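Local coordinates for LipS lipolytic enzyme (Unidentified, PDB 4FBL), which probably hydrolyses ester bonds of lipids as a thermostable lipase of the alpha/beta hydrolase family, at residues C[36-39]-C[40-44]; C[155-159]-C[160-164]; C[198-201]-C[202-206]; C[238-241]-C[242-246]. One frame throughout, in Å; residues are numbered along the deposited sequence.

Contact 1 (C[36-39]-C[40-44]); sequences LQVL and PGAEP
Leu-39 and Ala-42 close a type II beta turn, the amide N of Ala-42 giving its hydrogen to Leu-39 O at 3.1 Å with an N-H...O angle of 146°. Pro-40 and Gly-41 fill the two corners, and Gly-41 has a positive phi of 98°, where a beta carbon would be pressed against the carbonyl oxygen of Pro-40. The methyl of Ala-42 turns back over the start of the turn: its CB lies 3.4 Å from Leu-39 O and 4.0 Å from Val-38 CG1. That branch of Val-38 gets there because CG1 stands anti to the backbone N (chi1 175°), and it reaches on to 3.8 Å from Ala-42 O. On Leu-39 the touching is done low on the side chain, CB lying 3.7 Å from CD of the Pro-40 ring. Beyond the turn, in one of its two modelled positions Glu-43 pairs with Arg-68, while Val-38 also rests on Arg-85 and Ala-42, the buried residue here, on Leu-190. With proline and glycine at its corners this is a classic type II turn, and it leads the chain from its first modelled residues into strand 45-47, an outermost strand of the alpha/beta hydrolase sheet.

Contact 2 (C[155-159]-C[160-164]); sequences LRMES and PDLAA
Ser-159 is the N-cap of helix 160-166, and Pro-160, Asp-161 and Leu-162 make up the first turn that its side chain closes. From CB, which lies 3.9 Å from Leu-162 CB, the serine side chain sends OG forward to the first-turn amides, anti to its own backbone N (chi1 163°). There OG accepts from the amide of Leu-162 in a 3.1 Å bond with an N-H...O angle of 161°, and it also touches Leu-162 CB. A water hydrogen-bonded to the same OG accepts from Asp-161 N at 3.1 Å, so two amides of the first turn, which have no earlier helical carbonyl to bind, are served directly or through solvent. The backbone of the cap works too: Ser-159 O takes the amide of Ala-163 at 3.0 Å in an almost straight bond, the first regular i to i+4 link of the helix. Without the hydroxyl, as with an alanine here, the Leu-162 amide would probably lose its capping acceptor and the water one of its holds, fraying the first turn.

Before the cap, Met-157 bends at both chi2 and chi3 and crosses Leu-162 at a slant. Leu-162 in turn packs on Ile-200 of helix 200-213, while Pro-160 meets Arg-216, and Ala-163 meets Met-212, of the second subunit. The methyl Leu-162 CD2 touches both CB and CG of Met-157, each at 3.8 Å.

Contact 3 (C[198-201]-C[202-206]); sequences PAIK and HLITI
Lys-201 lays its aliphatic stem over one face of the His-202 ring, CG standing 3.8 Å from the ring centroid and only 13° off the normal, a CH-pi contact. The lysine reaches it with CG held between its backbone N and carbonyl carbon (chi1 73°). Two further bends, at chi3 and chi4, curl the chain back toward the helix start, where NZ donates to a lone pair of Pro-198 O at 2.8 Å in the carbonyl plane. This polar face is the less buried one, although His-202 also rests on Trp-104 and Lys-201 on Ser-102 of the second subunit. Thr-205 N donates to Lys-201 O (3.0 Å), while Thr-205 OG1 pairs with Thr-205 of the second subunit.

The Ile-200/Ile-204 side is buried and apolar. The two, one turn apart, cross with Ile-200 CG2 4.1 Å from Ile-204 CD1, and Ile-200 continues onto Leu-162 and Leu-165 of helix 160-166. Ile-204 N bonds Ile-200 O (3.3 Å). Ala-199 and Leu-203 rest on Phe-60, a residue of the spermidine pocket, so helix 200-213 opens packed between that pocket wall, helices 101-118, 129-140 and 160-166, and the second subunit.

Contact 4 (C[238-241]-C[242-246]); sequences ELIY and NGIGS
Ile-240 and Ile-244 meet at an angle across the last turn of helix 235-243, their CG2 methyls 4.1 Å apart. Ile-244 is where the chain leaves helical backbone angles, yet its side chain still bends back: with CG1 between the backbone N and the carbonyl carbon (chi1 51°), that atom comes to 3.4 Å from Ile-240 O and also touches Tyr-241 O. The same Ile-240 O accepts the amide of Ile-244 at 3.2 Å, and a weak bond from Gly-243 N, which also donates to Leu-239 O, adds a second donor. Cutting Ile-244 back to an alanine is likely to open a gap beside Ile-240 CG2 and to cost the packing on Leu-214 and Val-217.

On another side of the helix, the Tyr-241 ring and the Asn-242 amide cross at a slant, their planes 79° apart. Asn-242 OD1 approaches the edge of the tyrosine ring near its plane, 3.7 Å from CD2, so it meets the hydrogen-bearing rim and not the pi face. The asparagine amide group leans back over the preceding turn, its CG 3.2 Å from Glu-238 O. That oxygen accepts the backbone amide of Asn-242 at 2.8 Å.

Helix 235-243 is the crossover of a beta-alpha-beta unit: Ile-240 and Tyr-241 rest on Ile-223 of strand 221-226, and Glu-238 and Tyr-241 on Leu-251 of strand 249-254, where Lys-249 forms a cation-pi pair with Tyr-241.

Overall arrangement
Contact 3 is the buried one, contact 4 is partly buried, and contacts 1 and 2 lie at the surface. Contacts 2 and 3 are neighbours, centres about 10 Å apart: Ile-200 and Ile-204 pack on Leu-162, and both contacts touch the second subunit. Contact 2 also reaches contact 4, where Leu-155 and Arg-156 meet Leu-239 and Ile-240, so its loop bridges two helices. Contact 1 stands apart, about 35 Å between centres from contact 4, across the chain's centre. The chemistry follows position along each element: a tight turn before a strand in 1, a capped helix start in 2, a CH-pi contact and buried isoleucines early in a helix in 3, and a helix end in 4.

Contact 1 (C[36-39]-C[40-44])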
loop_
_atom_site.group_PDB
_atom_site.type_symbol
_atom_site.label_atom_id
_atom_site.label_comp_id
_atom_site.label_asym_id
_atom_site.label_seq_id
_atom_site.Cartn_x
_atom_site.Cartn_y
_atom_site.Cartn_z
ATOM N N LEU C 36 17.491 21.394 10.279
ATOM C CA LEU C 36 17.237 22.223 9.048
ATOM C C LEU C 36 16.383 23.447 9.410
ATOM O O LEU C 36 15.777 23.484 10.459
ATOM C CB LEU C 36 16.538 21.351 7.958
ATOM C CG LEU C 36 17.306 20.621 6.825
ATOM C CD1 LEU C 36 18.685 20.058 7.288
ATOM C CD2 LEU C 36 16.464 19.481 6.124
ATOM N N GLN C 37 16.321 24.444 8.539
ATOM C CA GLN C 37 15.389 25.545 8.737
ATOM C C GLN C 37 13.994 25.229 8.169
ATOM O O GLN C 37 13.874 24.730 7.043
ATOM C CB GLN C 37 15.932 26.828 8.081
ATOM C CG GLN C 37 17.077 27.578 8.856
ATOM C CD GLN C 37 16.794 27.817 10.361
ATOM O OE1 GLN C 37 15.848 28.512 10.740
ATOM N NE2 GLN C 37 17.641 27.249 11.213
ATOM N N VAL C 38 12.946 25.534 8.936
ATOM C CA VAL C 38 11.562 25.439 8.451
ATOM C C VAL C 38 11.312 26.627 7.556
ATOM O O VAL C 38 11.626 27.741 7.941
ATOM C CB VAL C 38 10.552 25.402 9.638
ATOM C CG1 VAL C 38 9.150 25.437 9.171
ATOM C CG2 VAL C 38 10.796 24.182 10.497
ATOM N N LEU C 39 10.753 26.403 6.357
ATOM C CA LEU C 39 10.329 27.449 5.489
ATOM C C LEU C 39 9.339 28.445 6.154
ATOM O O LEU C 39 8.460 28.047 6.923
ATOM C CB LEU C 39 9.656 26.869 4.243
ATOM C CG LEU C 39 10.585 26.191 3.216
ATOM C CD1 LEU C 39 9.688 25.453 2.240
ATOM C CD2 LEU C 39 11.494 27.191 2.450
ATOM N N PRO C 40 9.490 29.743 5.840
ATOM C CA PRO C 40 8.514 30.785 6.318
ATOM C C PRO C 40 7.097 30.381 5.963
ATOM O O PRO C 40 6.806 30.056 4.795
ATOM C CB PRO C 40 8.928 32.054 5.511
ATOM C CG PRO C 40 10.497 31.844 5.324
ATOM C CD PRO C 40 10.708 30.321 5.193
ATOM N N GLY C 41 6.206 30.341 6.931
ATOM C CA GLY C 41 4.781 29.988 6.604
ATOM C C GLY C 41 4.379 28.507 6.846
ATOM O O GLY C 41 3.173 28.156 6.787
ATOM N N ALA C 42 5.380 27.668 7.176
ATOM C CA ALA C 42 5.210 26.196 7.230
ATOM C C ALA C 42 5.327 25.716 8.674
ATOM O O ALA C 42 5.475 24.476 8.947
ATOM C CB ALA C 42 6.281 25.513 6.391
ATOM N N GLU C 43 5.265 26.674 9.592
ATOM C CA GLU C 43 5.338 26.366 11.015
ATOM C C GLU C 43 4.057 25.575 11.456
ATOM O O GLU C 43 2.971 25.785 10.893
ATOM C CB GLU C 43 5.628 27.651 11.873
ATOM C CG GLU C 43 4.461 28.611 12.145
ATOM C CD GLU C 43 4.025 29.487 10.938
ATOM O OE1 GLU C 43 4.679 29.503 9.853
ATOM O OE2 GLU C 43 3.000 30.160 11.094
ATOM N N PRO C 44 4.212 24.635 12.403
ATOM C CA PRO C 44 3.065 23.898 12.952
ATOM C C PRO C 44 2.233 24.897 13.752
ATOM O O PRO C 44 2.724 25.999 14.041
ATOM C CB PRO C 44 3.705 22.900 13.912
ATOM C CG PRO C 44 5.094 23.421 14.189
ATOM C CD PRO C 44 5.501 24.213 12.998
#

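Contact 2 (C[155-159]-C[160-164])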
loop_
_atom_site.group_PDB
_atom_site.type_symbol
_atom_site.label_atom_id
_atom_site.label_comp_id
_atom_site.label_asym_id
_atom_site.label_seq_id
_atom_site.Cartn_x
_atom_site.Cartn_y
_atom_site.Cartn_z
ATOM N N LEU C 155 -7.014 7.663 -0.126
ATOM C CA LEU C 155 -6.931 6.152 0.112
ATOM C C LEU C 155 -6.489 5.411 -1.176
ATOM O O LEU C 155 -5.630 4.501 -1.110
ATOM C CB LEU C 155 -8.234 5.630 0.611
ATOM C CG LEU C 155 -8.431 5.608 2.146
ATOM C CD1 LEU C 155 -8.430 6.964 2.791
ATOM C CD2 LEU C 155 -9.810 5.039 2.382
ATOM N N ARG C 156 -7.054 5.828 -2.324
ATOM C CA ARG C 156 -6.793 5.199 -3.666
ATOM C C ARG C 156 -6.468 6.286 -4.673
ATOM O O ARG C 156 -7.361 7.066 -5.026
ATOM C CB ARG C 156 -8.031 4.431 -4.102
ATOM C CG ARG C 156 -8.379 3.265 -3.198
ATOM C CD ARG C 156 -9.636 2.443 -3.836
ATOM N NE ARG C 156 -9.204 1.149 -4.366
ATOM C CZ ARG C 156 -8.798 0.906 -5.616
ATOM N NH1 ARG C 156 -8.805 1.859 -6.557
ATOM N NH2 ARG C 156 -8.405 -0.306 -5.951
ATOM N N MET C 157 -5.202 6.403 -5.078
ATOM C CA MET C 157 -4.814 7.400 -6.083
ATOM C C MET C 157 -5.248 6.958 -7.491
ATOM O O MET C 157 -5.468 7.787 -8.375
ATOM C CB MET C 157 -3.341 7.662 -6.087
ATOM C CG MET C 157 -2.743 8.236 -4.744
ATOM S SD MET C 157 -3.588 9.795 -4.306
ATOM C CE MET C 157 -2.774 10.897 -5.472
ATOM N N GLU C 158 -5.299 5.656 -7.722
ATOM C CA GLU C 158 -5.767 5.080 -8.984
ATOM C C GLU C 158 -5.032 5.635 -10.167
ATOM O O GLU C 158 -5.672 6.032 -11.102
ATOM C CB GLU C 158 -7.285 5.308 -9.179
ATOM C CG GLU C 158 -8.052 4.058 -8.824
ATOM C CD GLU C 158 -9.413 4.370 -8.292
ATOM O OE1 GLU C 158 -9.932 5.471 -8.642
ATOM O OE2 GLU C 158 -9.969 3.487 -7.548
ATOM N N SER C 159 -3.715 5.735 -10.046
ATOM C CA SER C 159 -2.839 6.272 -11.044
ATOM C C SER C 159 -1.646 5.284 -11.402
ATOM O O SER C 159 -0.651 5.139 -10.698
ATOM C CB SER C 159 -2.324 7.609 -10.555
ATOM O OG SER C 159 -1.205 7.930 -11.323
ATOM N N PRO C 160 -1.765 4.572 -12.534
ATOM C CA PRO C 160 -0.651 3.689 -12.981
ATOM C C PRO C 160 0.678 4.403 -13.090
ATOM O O PRO C 160 1.711 3.859 -12.692
ATOM C CB PRO C 160 -1.142 3.177 -14.348
ATOM C CG PRO C 160 -2.749 3.102 -14.174
ATOM C CD PRO C 160 -3.008 4.428 -13.347
ATOM N N ASP C 161 0.678 5.668 -13.525
ATOM C CA ASP C 161 1.926 6.415 -13.666
ATOM C C ASP C 161 2.565 6.618 -12.292
ATOM O O ASP C 161 3.771 6.542 -12.136
ATOM C CB ASP C 161 1.624 7.827 -14.225
ATOM C CG ASP C 161 1.349 7.850 -15.768
ATOM O OD1 ASP C 161 1.344 6.799 -16.476
ATOM O OD2 ASP C 161 1.096 8.984 -16.253
ATOM N N LEU C 162 1.746 6.981 -11.302
ATOM C CA LEU C 162 2.332 7.150 -9.947
ATOM C C LEU C 162 2.925 5.805 -9.429
ATOM O O LEU C 162 4.051 5.751 -8.951
ATOM C CB LEU C 162 1.194 7.566 -8.990
ATOM C CG LEU C 162 1.638 8.051 -7.662
ATOM C CD1 LEU C 162 2.206 9.465 -7.721
ATOM C CD2 LEU C 162 0.376 7.890 -6.801
ATOM N N ALA C 163 2.109 4.751 -9.540
ATOM C CA ALA C 163 2.486 3.395 -9.046
ATOM C C ALA C 163 3.811 2.970 -9.740
ATOM O O ALA C 163 4.676 2.338 -9.121
ATOM C CB ALA C 163 1.324 2.449 -9.314
ATOM N N ALA C 164 4.023 3.387 -11.004
ATOM C CA ALA C 164 5.295 3.058 -11.715
ATOM C C ALA C 164 6.490 3.836 -11.281
ATOM O O ALA C 164 7.626 3.500 -11.673
ATOM C CB ALA C 164 5.149 3.189 -13.305
HETATM O O HOH W 1 -1.637 7.435 -14.471
#

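Contact 3 (C[198-201]-C[202-206])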
loop_
_atom_site.group_PDB
_atom_site.type_symbol
_atom_site.label_atom_id
_atom_site.label_comp_id
_atom_site.label_asym_id
_atom_site.label_seq_id
_atom_site.Cartn_x
_atom_site.Cartn_y
_atom_site.Cartn_z
ATOM N N PRO C 198 11.311 9.068 -4.237
ATOM C CA PRO C 198 11.332 7.975 -3.264
ATOM C C PRO C 198 10.212 8.009 -2.209
ATOM O O PRO C 198 10.086 7.016 -1.513
ATOM C CB PRO C 198 12.670 8.145 -2.540
ATOM C CG PRO C 198 13.526 8.863 -3.575
ATOM C CD PRO C 198 12.576 9.815 -4.218
ATOM N N ALA C 199 9.516 9.151 -2.042
ATOM C CA ALA C 199 8.587 9.291 -0.909
ATOM C C ALA C 199 7.312 8.712 -1.438
ATOM O O ALA C 199 6.450 8.431 -0.667
ATOM C CB ALA C 199 8.400 10.769 -0.447
ATOM N N ILE C 200 7.163 8.567 -2.770
ATOM C CA ILE C 200 5.857 8.082 -3.355
ATOM C C ILE C 200 5.310 6.705 -2.822
ATOM O O ILE C 200 4.079 6.521 -2.619
ATOM C CB ILE C 200 5.906 8.020 -4.934
ATOM C CG1 ILE C 200 6.138 9.486 -5.518
ATOM C CG2 ILE C 200 4.708 7.238 -5.495
ATOM C CD1 ILE C 200 6.296 9.587 -7.079
ATOM N N LYS C 201 6.226 5.786 -2.567
ATOM C CA LYS C 201 5.816 4.447 -2.082
ATOM C C LYS C 201 5.023 4.563 -0.704
ATOM O O LYS C 201 3.976 3.915 -0.500
ATOM C CB LYS C 201 7.040 3.524 -1.997
ATOM C CG LYS C 201 7.991 3.808 -0.887
ATOM C CD LYS C 201 9.245 2.902 -0.835
ATOM C CE LYS C 201 10.187 3.140 -2.032
ATOM N NZ LYS C 201 11.016 4.411 -1.927
ATOM N N HIS C 202 5.476 5.492 0.139
ATOM C CA HIS C 202 4.821 5.799 1.431
ATOM C C HIS C 202 3.472 6.421 1.323
ATOM O O HIS C 202 2.602 6.128 2.172
ATOM C CB HIS C 202 5.816 6.666 2.190
ATOM C CG HIS C 202 7.075 5.905 2.412
ATOM N ND1 HIS C 202 8.316 6.267 1.897
ATOM C CD2 HIS C 202 7.271 4.760 3.107
ATOM C CE1 HIS C 202 9.219 5.366 2.252
ATOM N NE2 HIS C 202 8.610 4.449 3.013
ATOM N N LEU C 203 3.235 7.283 0.325
ATOM C CA LEU C 203 1.891 7.747 0.114
ATOM C C LEU C 203 0.947 6.613 -0.156
ATOM O O LEU C 203 -0.210 6.562 0.363
ATOM C CB LEU C 203 1.829 8.757 -1.038
ATOM C CG LEU C 203 0.476 9.222 -1.614
ATOM C CD1 LEU C 203 -0.425 9.968 -0.678
ATOM C CD2 LEU C 203 0.606 10.111 -2.927
ATOM N N ILE C 204 1.347 5.699 -1.038
ATOM C CA ILE C 204 0.430 4.607 -1.469
ATOM C C ILE C 204 0.202 3.635 -0.251
ATOM O O ILE C 204 -0.918 3.161 -0.047
ATOM C CB ILE C 204 1.080 3.806 -2.691
ATOM C CG1 ILE C 204 0.895 4.610 -4.007
ATOM C CG2 ILE C 204 0.357 2.494 -2.882
ATOM C CD1 ILE C 204 1.890 4.275 -5.153
ATOM N N THR C 205 1.244 3.417 0.538
ATOM C CA THR C 205 1.189 2.496 1.689
ATOM C C THR C 205 0.108 3.002 2.690
ATOM O O THR C 205 -0.847 2.265 3.099
ATOM C CB THR C 205 2.569 2.378 2.461
ATOM O OG1 THR C 205 3.582 1.773 1.614
ATOM C CG2 THR C 205 2.391 1.488 3.728
ATOM N N ILE C 206 0.210 4.310 3.044
ATOM C CA ILE C 206 -0.756 4.889 3.976
ATOM C C ILE C 206 -2.142 4.747 3.428
ATOM O O ILE C 206 -3.066 4.403 4.189
ATOM C CB ILE C 206 -0.526 6.434 4.267
ATOM C CG1 ILE C 206 0.808 6.701 4.917
ATOM C CG2 ILE C 206 -1.695 6.968 5.189
ATOM C CD1 ILE C 206 0.821 6.105 6.218
#

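Contact 4 (C[238-241]-C[242-246])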
loop_
_atom_site.group_PDB
_atom_site.type_symbol
_atom_site.label_atom_id
_atom_site.label_comp_id
_atom_site.label_asym_id
_atom_site.label_seq_id
_atom_site.Cartn_x
_atom_site.Cartn_y
_atom_site.Cartn_z
ATOM N N GLU C 238 -17.018 8.162 -1.462
ATOM C CA GLU C 238 -18.003 7.042 -1.458
ATOM C C GLU C 238 -17.427 5.779 -0.842
ATOM O O GLU C 238 -18.093 5.098 -0.058
ATOM C CB GLU C 238 -18.593 6.793 -2.869
ATOM C CG GLU C 238 -19.445 8.025 -3.291
ATOM C CD GLU C 238 -19.755 8.141 -4.783
ATOM O OE1 GLU C 238 -20.968 8.358 -5.067
ATOM O OE2 GLU C 238 -18.827 8.076 -5.650
ATOM N N LEU C 239 -16.163 5.538 -1.173
ATOM C CA LEU C 239 -15.401 4.430 -0.691
ATOM C C LEU C 239 -15.411 4.414 0.842
ATOM O O LEU C 239 -15.725 3.390 1.481
ATOM C CB LEU C 239 -13.937 4.633 -1.168
ATOM C CG LEU C 239 -12.953 3.504 -1.525
ATOM C CD1 LEU C 239 -11.604 3.491 -0.798
ATOM C CD2 LEU C 239 -13.588 2.019 -1.686
ATOM N N ILE C 240 -15.033 5.562 1.431
ATOM C CA ILE C 240 -15.109 5.713 2.872
ATOM C C ILE C 240 -16.547 5.589 3.415
ATOM O O ILE C 240 -16.800 4.894 4.403
ATOM C CB ILE C 240 -14.488 7.077 3.281
ATOM C CG1 ILE C 240 -13.018 7.090 2.777
ATOM C CG2 ILE C 240 -14.573 7.297 4.820
ATOM C CD1 ILE C 240 -12.367 8.468 2.827
ATOM N N TYR C 241 -17.489 6.276 2.797
ATOM C CA TYR C 241 -18.838 6.270 3.338
ATOM C C TYR C 241 -19.351 4.822 3.399
ATOM O O TYR C 241 -19.921 4.378 4.400
ATOM C CB TYR C 241 -19.731 7.168 2.479
ATOM C CG TYR C 241 -21.179 7.252 3.000
ATOM C CD1 TYR C 241 -21.541 8.245 3.917
ATOM C CD2 TYR C 241 -22.172 6.283 2.597
ATOM C CE1 TYR C 241 -22.852 8.358 4.398
ATOM C CE2 TYR C 241 -23.493 6.355 3.115
ATOM C CZ TYR C 241 -23.822 7.410 3.997
ATOM O OH TYR C 241 -25.096 7.552 4.549
ATOM N N ASN C 242 -19.097 4.073 2.333
ATOM C CA ASN C 242 -19.630 2.722 2.215
ATOM C C ASN C 242 -18.840 1.686 3.024
ATOM O O ASN C 242 -19.391 0.668 3.310
ATOM C CB ASN C 242 -19.602 2.275 0.732
ATOM C CG ASN C 242 -20.577 3.019 -0.141
ATOM O OD1 ASN C 242 -21.709 3.380 0.273
ATOM N ND2 ASN C 242 -20.160 3.217 -1.405
ATOM N N GLY C 243 -17.557 1.927 3.346
ATOM C CA GLY C 243 -16.726 0.962 4.054
ATOM C C GLY C 243 -16.566 1.078 5.568
ATOM O O GLY C 243 -16.173 0.103 6.229
ATOM N N ILE C 244 -16.871 2.243 6.157
ATOM C CA ILE C 244 -16.717 2.346 7.589
ATOM C C ILE C 244 -17.833 1.654 8.346
ATOM O O ILE C 244 -18.969 1.567 7.877
ATOM C CB ILE C 244 -16.762 3.846 8.098
ATOM C CG1 ILE C 244 -18.002 4.583 7.543
ATOM C CG2 ILE C 244 -15.470 4.543 7.788
ATOM C CD1 ILE C 244 -18.178 5.976 8.217
ATOM N N GLY C 245 -17.531 1.271 9.575
ATOM C CA GLY C 245 -18.504 0.603 10.453
ATOM C C GLY C 245 -19.288 1.604 11.257
ATOM O O GLY C 245 -20.201 1.202 11.958
ATOM N N SER C 246 -18.959 2.917 11.169
ATOM C CA SER C 246 -19.720 3.970 11.883
ATOM C C SER C 246 -21.217 3.967 11.636
ATOM O O SER C 246 -21.671 3.901 10.499
ATOM C CB SER C 246 -19.154 5.354 11.537
ATOM O OG SER C 246 -17.727 5.266 11.560
#